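Local coordinates for protein mediator of RNA polymerase II transcription subunit 18 (Schizosaccharomyces pombe, PDB 3C0T) that serves as a component of the Mediator coactivator complex, which relays signals from gene-specific regulators to the basal RNA polymerase II transcription machinery, at residues E91-I96 with K184-L189; F134-R139 with T190-L195. All coordinates share one frame; numbering follows the deposited sequence.

Contact 1 of 2, residues E91-I96 with K184-L189; sequences EDKCGI and KAEANL
Cys94 and Glu186 bring the two backbones to their nearest point, 6.9 Å between CA atoms, where the loop entering strand 95-104 passes helix 179-196. Glu186 carries the polar half of the contact. With CG anti to the carbonyl carbon (chi1 -54°) and the chain extended beyond it, the carboxylate reaches the loop. Glu186 OE2 meets Lys93 NZ in a long salt bridge of 3.8 Å; the two side chains cross obliquely, and the lysine bends at its last torsion. A water ties the same oxygen to the backbone: it accepts from Cys94 N at 2.8 Å and donates to Glu186 OE2 at 3.0 Å. Beside these polar groups, Leu189 CD1 rests on Cys94 CB at 3.7 Å and lies almost as near to SG, while SG also touches Glu186 CG. Arg90 hydrogen-bonds to Cys94 O and makes a weak, long ion pair with Glu186 OE2. Leu4 of strand 2-10 touches both Glu186 and Leu189. With no direct hydrogen bond between the segments, the polar link rests on a water and stretched charge pairs, and Lys93 and Arg90 would be expected to stabilise Glu186 as a carboxylate.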
ATOM      1  N   GLU A  91      17.523   9.974  -4.254  1.00 82.80           N
ATOM      2  CA  GLU A  91      16.756  10.713  -5.240  1.00 85.57           C
ATOM      3  C   GLU A  91      17.299  10.333  -6.620  1.00 86.00           C
ATOM      4  O   GLU A  91      18.489  10.031  -6.762  1.00 86.26           O
ATOM      5  CB  GLU A  91      16.920  12.213  -4.991  1.00 89.06           C
ATOM      6  CG  GLU A  91      15.826  13.070  -5.591  1.00 94.52           C
ATOM      7  CD  GLU A  91      14.455  12.713  -5.047  1.00 97.96           C
ATOM      8  OE1 GLU A  91      13.988  11.582  -5.312  1.00100.00           O
ATOM      9  OE2 GLU A  91      13.847  13.560  -4.355  1.00 99.22           O
ATOM     10  N   ASP A  92      16.433  10.337  -7.629  1.00 85.68           N
ATOM     11  CA  ASP A  92      16.838   9.980  -8.992  1.00 85.80           C
ATOM     12  C   ASP A  92      17.207   8.499  -9.103  1.00 83.21           C
ATOM     13  O   ASP A  92      17.788   8.050 -10.093  1.00 82.24           O
ATOM     14  CB  ASP A  92      18.012  10.857  -9.445  1.00 89.77           C
ATOM     15  CG  ASP A  92      17.604  12.309  -9.675  1.00 93.80           C
ATOM     16  OD1 ASP A  92      18.497  13.137  -9.961  1.00 96.09           O
ATOM     17  OD2 ASP A  92      16.393  12.623  -9.576  1.00 95.35           O
ATOM     18  N   LYS A  93      16.847   7.748  -8.071  1.00 80.06           N
ATOM     19  CA  LYS A  93      17.099   6.318  -8.016  1.00 75.85           C
ATOM     20  C   LYS A  93      15.810   5.731  -7.435  1.00 71.74           C
ATOM     21  O   LYS A  93      14.971   6.481  -6.933  1.00 71.31           O
ATOM     22  CB  LYS A  93      18.297   6.055  -7.101  1.00 77.04           C
ATOM     23  CG  LYS A  93      19.179   4.904  -7.535  1.00 80.01           C
ATOM     24  CD  LYS A  93      20.601   5.072  -7.010  1.00 80.81           C
ATOM     25  CE  LYS A  93      21.455   3.833  -7.293  1.00 83.84           C
ATOM     26  NZ  LYS A  93      21.478   3.442  -8.739  1.00 83.64           N
ATOM     27  N   CYS A  94      15.623   4.417  -7.516  1.00 66.64           N
ATOM     28  CA  CYS A  94      14.408   3.816  -6.962  1.00 62.21           C
ATOM     29  C   CYS A  94      14.445   3.914  -5.435  1.00 59.54           C
ATOM     30  O   CYS A  94      15.517   3.960  -4.837  1.00 60.29           O
ATOM     31  CB  CYS A  94      14.292   2.348  -7.369  1.00 60.94           C
ATOM     32  SG  CYS A  94      15.307   1.233  -6.375  1.00 60.27           S
ATOM     33  N   GLY A  95      13.280   3.948  -4.802  1.00 55.88           N
ATOM     34  CA  GLY A  95      13.253   4.042  -3.357  1.00 52.66           C
ATOM     35  C   GLY A  95      13.505   2.706  -2.686  1.00 51.93           C
ATOM     36  O   GLY A  95      13.290   1.651  -3.284  1.00 52.77           O
ATOM     37  N   ILE A  96      13.974   2.751  -1.444  1.00 50.44           N
ATOM     38  CA  ILE A  96      14.228   1.544  -0.665  1.00 49.69           C
ATOM     39  C   ILE A  96      13.775   1.770   0.775  1.00 50.09           C
ATOM     40  O   ILE A  96      14.069   2.812   1.369  1.00 50.98           O
ATOM     41  CB  ILE A  96      15.731   1.165  -0.619  1.00 49.79           C
ATOM     42  CG1 ILE A  96      16.271   0.931  -2.027  1.00 49.99           C
ATOM     43  CG2 ILE A  96      15.915  -0.118   0.193  1.00 48.49           C
ATOM     44  CD1 ILE A  96      17.728   0.500  -2.040  1.00 50.13           C
ATOM     45  N   LYS A 184      19.745  -6.847  -8.936  1.00 54.47           N
ATOM     46  CA  LYS A 184      18.832  -7.456  -9.890  1.00 54.56           C
ATOM     47  C   LYS A 184      17.432  -6.850  -9.709  1.00 52.99           C
ATOM     48  O   LYS A 184      16.658  -6.737 -10.659  1.00 51.09           O
ATOM     49  CB  LYS A 184      18.790  -8.973  -9.664  1.00 57.99           C
ATOM     50  CG  LYS A 184      17.869  -9.750 -10.609  1.00 63.78           C
ATOM     51  CD  LYS A 184      18.335  -9.676 -12.063  1.00 70.38           C
ATOM     52  CE  LYS A 184      19.719 -10.312 -12.259  1.00 73.80           C
ATOM     53  NZ  LYS A 184      20.227 -10.192 -13.674  1.00 74.58           N
ATOM     54  N   ALA A 185      17.113  -6.450  -8.484  1.00 50.12           N
ATOM     55  CA  ALA A 185      15.811  -5.864  -8.216  1.00 50.99           C
ATOM     56  C   ALA A 185      15.737  -4.444  -8.781  1.00 50.27           C
ATOM     57  O   ALA A 185      14.730  -4.073  -9.383  1.00 51.24           O
ATOM     58  CB  ALA A 185      15.528  -5.861  -6.716  1.00 46.72           C
ATOM     59  N   GLU A 186      16.791  -3.651  -8.599  1.00 48.81           N
ATOM     60  CA  GLU A 186      16.783  -2.288  -9.128  1.00 51.30           C
ATOM     61  C   GLU A 186      16.741  -2.336 -10.651  1.00 50.30           C
ATOM     62  O   GLU A 186      16.082  -1.517 -11.290  1.00 49.63           O
ATOM     63  CB  GLU A 186      18.023  -1.507  -8.693  1.00 54.00           C
ATOM     64  CG  GLU A 186      18.252  -1.486  -7.202  1.00 60.88           C
ATOM     65  CD  GLU A 186      19.241  -0.417  -6.787  1.00 64.03           C
ATOM     66  OE1 GLU A 186      19.954  -0.637  -5.780  1.00 67.29           O
ATOM     67  OE2 GLU A 186      19.296   0.645  -7.454  1.00 64.24           O
ATOM     68  N   ALA A 187      17.457  -3.300 -11.222  1.00 48.51           N
ATOM     69  CA  ALA A 187      17.492  -3.465 -12.666  1.00 48.30           C
ATOM     70  C   ALA A 187      16.082  -3.807 -13.148  1.00 48.08           C
ATOM     71  O   ALA A 187      15.638  -3.323 -14.190  1.00 49.45           O
ATOM     72  CB  ALA A 187      18.471  -4.573 -13.047  1.00 47.17           C
ATOM     73  N   ASN A 188      15.370  -4.636 -12.390  1.00 46.93           N
ATOM     74  CA  ASN A 188      14.007  -4.993 -12.779  1.00 46.39           C
ATOM     75  C   ASN A 188      13.070  -3.786 -12.692  1.00 45.29           C
ATOM     76  O   ASN A 188      12.207  -3.602 -13.550  1.00 42.97           O
ATOM     77  CB  ASN A 188      13.476  -6.141 -11.918  1.00 44.41           C
ATOM     78  CG  ASN A 188      14.015  -7.490 -12.360  1.00 47.85           C
ATOM     79  OD1 ASN A 188      14.211  -7.730 -13.557  1.00 47.22           O
ATOM     80  ND2 ASN A 188      14.237  -8.386 -11.404  1.00 44.43           N
ATOM     81  N   LEU A 189      13.243  -2.965 -11.664  1.00 44.47           N
ATOM     82  CA  LEU A 189      12.417  -1.778 -11.519  1.00 45.85           C
ATOM     83  C   LEU A 189      12.669  -0.852 -12.703  1.00 46.17           C
ATOM     84  O   LEU A 189      11.732  -0.270 -13.260  1.00 45.79           O
ATOM     85  CB  LEU A 189      12.730  -1.045 -10.207  1.00 44.73           C
ATOM     86  CG  LEU A 189      12.117  -1.671  -8.948  1.00 46.44           C
ATOM     87  CD1 LEU A 189      12.455  -0.831  -7.735  1.00 45.23           C
ATOM     88  CD2 LEU A 189      10.608  -1.766  -9.106  1.00 44.76           C
TER
HETATM   89  O   HOH W   1      17.254   2.434  -8.695  1.00 57.49           O

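Contact 2 of 2, residues F134-R139 with T190-L195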
ATOM      1  N   PHE A 134       8.660  -8.778 -15.059  1.00 44.56           N
ATOM      2  CA  PHE A 134      10.075  -8.684 -14.699  1.00 44.00           C
ATOM      3  C   PHE A 134      10.286  -8.905 -13.217  1.00 44.69           C
ATOM      4  O   PHE A 134      11.098  -8.215 -12.589  1.00 44.11           O
ATOM      5  CB  PHE A 134      10.643  -7.313 -15.085  1.00 41.49           C
ATOM      6  CG  PHE A 134      10.814  -7.125 -16.564  1.00 44.15           C
ATOM      7  CD1 PHE A 134      10.222  -6.047 -17.215  1.00 43.41           C
ATOM      8  CD2 PHE A 134      11.567  -8.035 -17.309  1.00 42.97           C
ATOM      9  CE1 PHE A 134      10.377  -5.873 -18.595  1.00 46.66           C
ATOM     10  CE2 PHE A 134      11.729  -7.876 -18.682  1.00 45.35           C
ATOM     11  CZ  PHE A 134      11.135  -6.795 -19.331  1.00 46.94           C
ATOM     12  N   ASP A 135       9.546  -9.854 -12.651  1.00 46.48           N
ATOM     13  CA  ASP A 135       9.661 -10.152 -11.230  1.00 50.07           C
ATOM     14  C   ASP A 135       9.339  -8.998 -10.289  1.00 48.84           C
ATOM     15  O   ASP A 135       9.850  -8.938  -9.168  1.00 50.28           O
ATOM     16  CB  ASP A 135      11.062 -10.649 -10.918  1.00 56.18           C
ATOM     17  CG  ASP A 135      11.109 -12.129 -10.750  1.00 64.49           C
ATOM     18  OD1 ASP A 135      10.936 -12.849 -11.763  1.00 66.74           O
ATOM     19  OD2 ASP A 135      11.305 -12.565  -9.591  1.00 70.24           O
ATOM     20  N   THR A 136       8.516  -8.066 -10.744  1.00 49.23           N
ATOM     21  CA  THR A 136       8.128  -6.951  -9.894  1.00 49.82           C
ATOM     22  C   THR A 136       6.607  -6.909  -9.899  1.00 48.60           C
ATOM     23  O   THR A 136       5.963  -7.506 -10.765  1.00 49.60           O
ATOM     24  CB  THR A 136       8.656  -5.597 -10.420  1.00 50.25           C
ATOM     25  OG1 THR A 136       7.905  -5.219 -11.580  1.00 53.51           O
ATOM     26  CG2 THR A 136      10.125  -5.695 -10.780  1.00 47.54           C
ATOM     27  N   THR A 137       6.036  -6.208  -8.929  1.00 47.33           N
ATOM     28  CA  THR A 137       4.596  -6.082  -8.824  1.00 45.08           C
ATOM     29  C   THR A 137       4.224  -4.628  -9.051  1.00 45.07           C
ATOM     30  O   THR A 137       4.892  -3.716  -8.552  1.00 44.29           O
ATOM     31  CB  THR A 137       4.098  -6.499  -7.426  1.00 47.60           C
ATOM     32  OG1 THR A 137       4.381  -7.885  -7.211  1.00 51.21           O
ATOM     33  CG2 THR A 137       2.592  -6.270  -7.299  1.00 47.59           C
ATOM     34  N   VAL A 138       3.176  -4.402  -9.827  1.00 43.26           N
ATOM     35  CA  VAL A 138       2.730  -3.045 -10.059  1.00 45.16           C
ATOM     36  C   VAL A 138       1.267  -2.991  -9.668  1.00 46.06           C
ATOM     37  O   VAL A 138       0.411  -3.664 -10.251  1.00 47.64           O
ATOM     38  CB  VAL A 138       2.962  -2.609 -11.516  1.00 46.39           C
ATOM     39  CG1 VAL A 138       3.008  -3.813 -12.401  1.00 51.22           C
ATOM     40  CG2 VAL A 138       1.893  -1.635 -11.956  1.00 44.84           C
ATOM     41  N   ARG A 139       1.001  -2.197  -8.640  1.00 44.81           N
ATOM     42  CA  ARG A 139      -0.333  -2.042  -8.097  1.00 44.33           C
ATOM     43  C   ARG A 139      -0.867  -0.633  -8.367  1.00 43.79           C
ATOM     44  O   ARG A 139      -0.153   0.356  -8.185  1.00 43.76           O
ATOM     45  CB  ARG A 139      -0.273  -2.327  -6.587  1.00 44.81           C
ATOM     46  CG  ARG A 139      -1.530  -1.996  -5.817  1.00 48.30           C
ATOM     47  CD  ARG A 139      -1.340  -2.174  -4.308  1.00 48.26           C
ATOM     48  NE  ARG A 139      -1.203  -3.574  -3.913  1.00 48.17           N
ATOM     49  CZ  ARG A 139      -1.567  -4.043  -2.722  1.00 48.05           C
ATOM     50  NH1 ARG A 139      -2.082  -3.222  -1.815  1.00 44.14           N
ATOM     51  NH2 ARG A 139      -1.449  -5.337  -2.446  1.00 47.54           N
ATOM     52  N   THR A 190      13.933  -0.733 -13.103  1.00 45.31           N
ATOM     53  CA  THR A 190      14.285   0.127 -14.227  1.00 45.76           C
ATOM     54  C   THR A 190      13.602  -0.326 -15.516  1.00 45.57           C
ATOM     55  O   THR A 190      13.155   0.497 -16.307  1.00 45.05           O
ATOM     56  CB  THR A 190      15.813   0.174 -14.432  1.00 45.53           C
ATOM     57  OG1 THR A 190      16.395   0.977 -13.401  1.00 48.83           O
ATOM     58  CG2 THR A 190      16.170   0.770 -15.783  1.00 43.30           C
ATOM     59  N   LYS A 191      13.521  -1.634 -15.720  1.00 45.91           N
ATOM     60  CA  LYS A 191      12.876  -2.175 -16.904  1.00 48.81           C
ATOM     61  C   LYS A 191      11.379  -1.828 -16.897  1.00 50.08           C
ATOM     62  O   LYS A 191      10.831  -1.389 -17.908  1.00 50.39           O
ATOM     63  CB  LYS A 191      13.039  -3.699 -16.949  1.00 50.48           C
ATOM     64  CG  LYS A 191      14.483  -4.213 -16.968  1.00 50.85           C
ATOM     65  CD  LYS A 191      14.470  -5.725 -17.152  1.00 54.11           C
ATOM     66  CE  LYS A 191      15.862  -6.339 -17.181  1.00 54.94           C
ATOM     67  NZ  LYS A 191      16.445  -6.553 -15.835  1.00 56.22           N
ATOM     68  N   VAL A 192      10.722  -2.035 -15.755  1.00 49.23           N
ATOM     69  CA  VAL A 192       9.298  -1.746 -15.635  1.00 47.19           C
ATOM     70  C   VAL A 192       9.050  -0.246 -15.805  1.00 47.05           C
ATOM     71  O   VAL A 192       8.080   0.161 -16.428  1.00 45.36           O
ATOM     72  CB  VAL A 192       8.754  -2.220 -14.260  1.00 48.78           C
ATOM     73  CG1 VAL A 192       7.267  -1.912 -14.134  1.00 47.10           C
ATOM     74  CG2 VAL A 192       8.997  -3.706 -14.108  1.00 46.38           C
ATOM     75  N   LYS A 193       9.943   0.572 -15.259  1.00 47.94           N
ATOM     76  CA  LYS A 193       9.814   2.018 -15.364  1.00 48.93           C
ATOM     77  C   LYS A 193       9.741   2.481 -16.820  1.00 51.12           C
ATOM     78  O   LYS A 193       8.837   3.240 -17.184  1.00 51.66           O
ATOM     79  CB  LYS A 193      10.993   2.708 -14.677  1.00 51.13           C
ATOM     80  CG  LYS A 193      10.913   4.234 -14.627  1.00 52.32           C
ATOM     81  CD  LYS A 193      12.235   4.815 -14.140  1.00 57.62           C
ATOM     82  CE  LYS A 193      12.074   6.202 -13.525  1.00 61.26           C
ATOM     83  NZ  LYS A 193      11.511   7.201 -14.476  1.00 64.48           N
ATOM     84  N   THR A 194      10.680   2.044 -17.658  1.00 50.75           N
ATOM     85  CA  THR A 194      10.646   2.480 -19.047  1.00 52.55           C
ATOM     86  C   THR A 194       9.472   1.834 -19.769  1.00 52.53           C
ATOM     87  O   THR A 194       8.917   2.407 -20.705  1.00 53.31           O
ATOM     88  CB  THR A 194      11.986   2.185 -19.816  1.00 53.09           C
ATOM     89  OG1 THR A 194      11.776   1.167 -20.801  1.00 54.10           O
ATOM     90  CG2 THR A 194      13.064   1.760 -18.866  1.00 51.31           C
ATOM     91  N   LEU A 195       9.074   0.651 -19.330  1.00 51.61           N
ATOM     92  CA  LEU A 195       7.937  -0.003 -19.964  1.00 53.21           C
ATOM     93  C   LEU A 195       6.637   0.791 -19.713  1.00 52.64           C
ATOM     94  O   LEU A 195       5.728   0.755 -20.539  1.00 54.20           O
ATOM     95  CB  LEU A 195       7.766  -1.429 -19.430  1.00 52.82           C
ATOM     96  CG  LEU A 195       7.563  -2.556 -20.445  1.00 54.32           C
ATOM     97  CD1 LEU A 195       6.991  -3.774 -19.729  1.00 53.44           C
ATOM     98  CD2 LEU A 195       6.626  -2.118 -21.538  1.00 54.58           C
TER
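Phe134, at the turn between strands 118-133 and 136-146, lays its ring against Lys191 of helix 179-196. The aliphatic part of the lysine covers one face: Lys191 CD stands 3.8 Å from the centroid of the Phe134 ring and 14° off the normal, a CH-pi contact, while Lys191 CB lies 3.7 Å from Phe134 CD1. Extended through chi2 and chi3, the lysine crosses the phenylalanine at about a right angle, with CB over the CD1-CE1 side and CD over the CD2-CE2 side of that one face. Its chain bends only at the end, where NZ makes a weak hydrogen bond to Asn188 OD1 one turn back along the helix. Val192 meets the ring differently. Val192 CG2 approaches the edge, near the ring plane, 4.1 Å from Phe134 CD1. Leu195 CD1 adds a contact at Phe134 CE1.

The turn joins neighbouring antiparallel strands, a beta-hairpin. Phe134 and Asp135 both have positive phi, the left-handed conformation of a tight two-residue turn, consistent with type I', and after them the chain enters strand 136-146, which also pairs with strand 165-173. The helix packs across this part of the antiparallel sheet, and Val192 is the buried residue that reaches it, touching Val169 of strand 165-173 as well as Thr136.

With CG1 anti to the backbone N (chi1 180°), Val192 CG2 is left anti to the carbonyl carbon and sits between the phenylalanine ring and Thr136. Val192 CG2 lies 4.0 Å from Thr136 CG2 and, in a tight approach, 3.1 Å from Thr136 OG1. That hydroxyl has its polar partner elsewhere, in a hydrogen bond with Phe133 O within the hairpin, so the valine meets the threonine by packing alone. Farther along the helix, Leu195 also touches Phe133 of strand 118-133 and Leu26.

In the fold
Successive parts of helix 179-196 meet the same antiparallel sheet in both contacts, whose centres lie about 10 Å apart. Contact 1 has more of its touching residues buried, though contact 2 covers more surface; yet contact 1 combines apolar packing with charge and a bridging water at the loop leading into strand 95-104. Contact 2 runs from a buried valine to an exposed aromatic ring at a hairpin turn, and is held almost wholly by carbon-to-carbon and CH-pi packing. Asn188, in the helical segment of contact 1, joins them: Asn188 CB packs on Thr136 CG2 at 3.6 Å. The segments of the two contacts alternate along the chain, and the one helix meets parts of the sheet that are far apart in sequence.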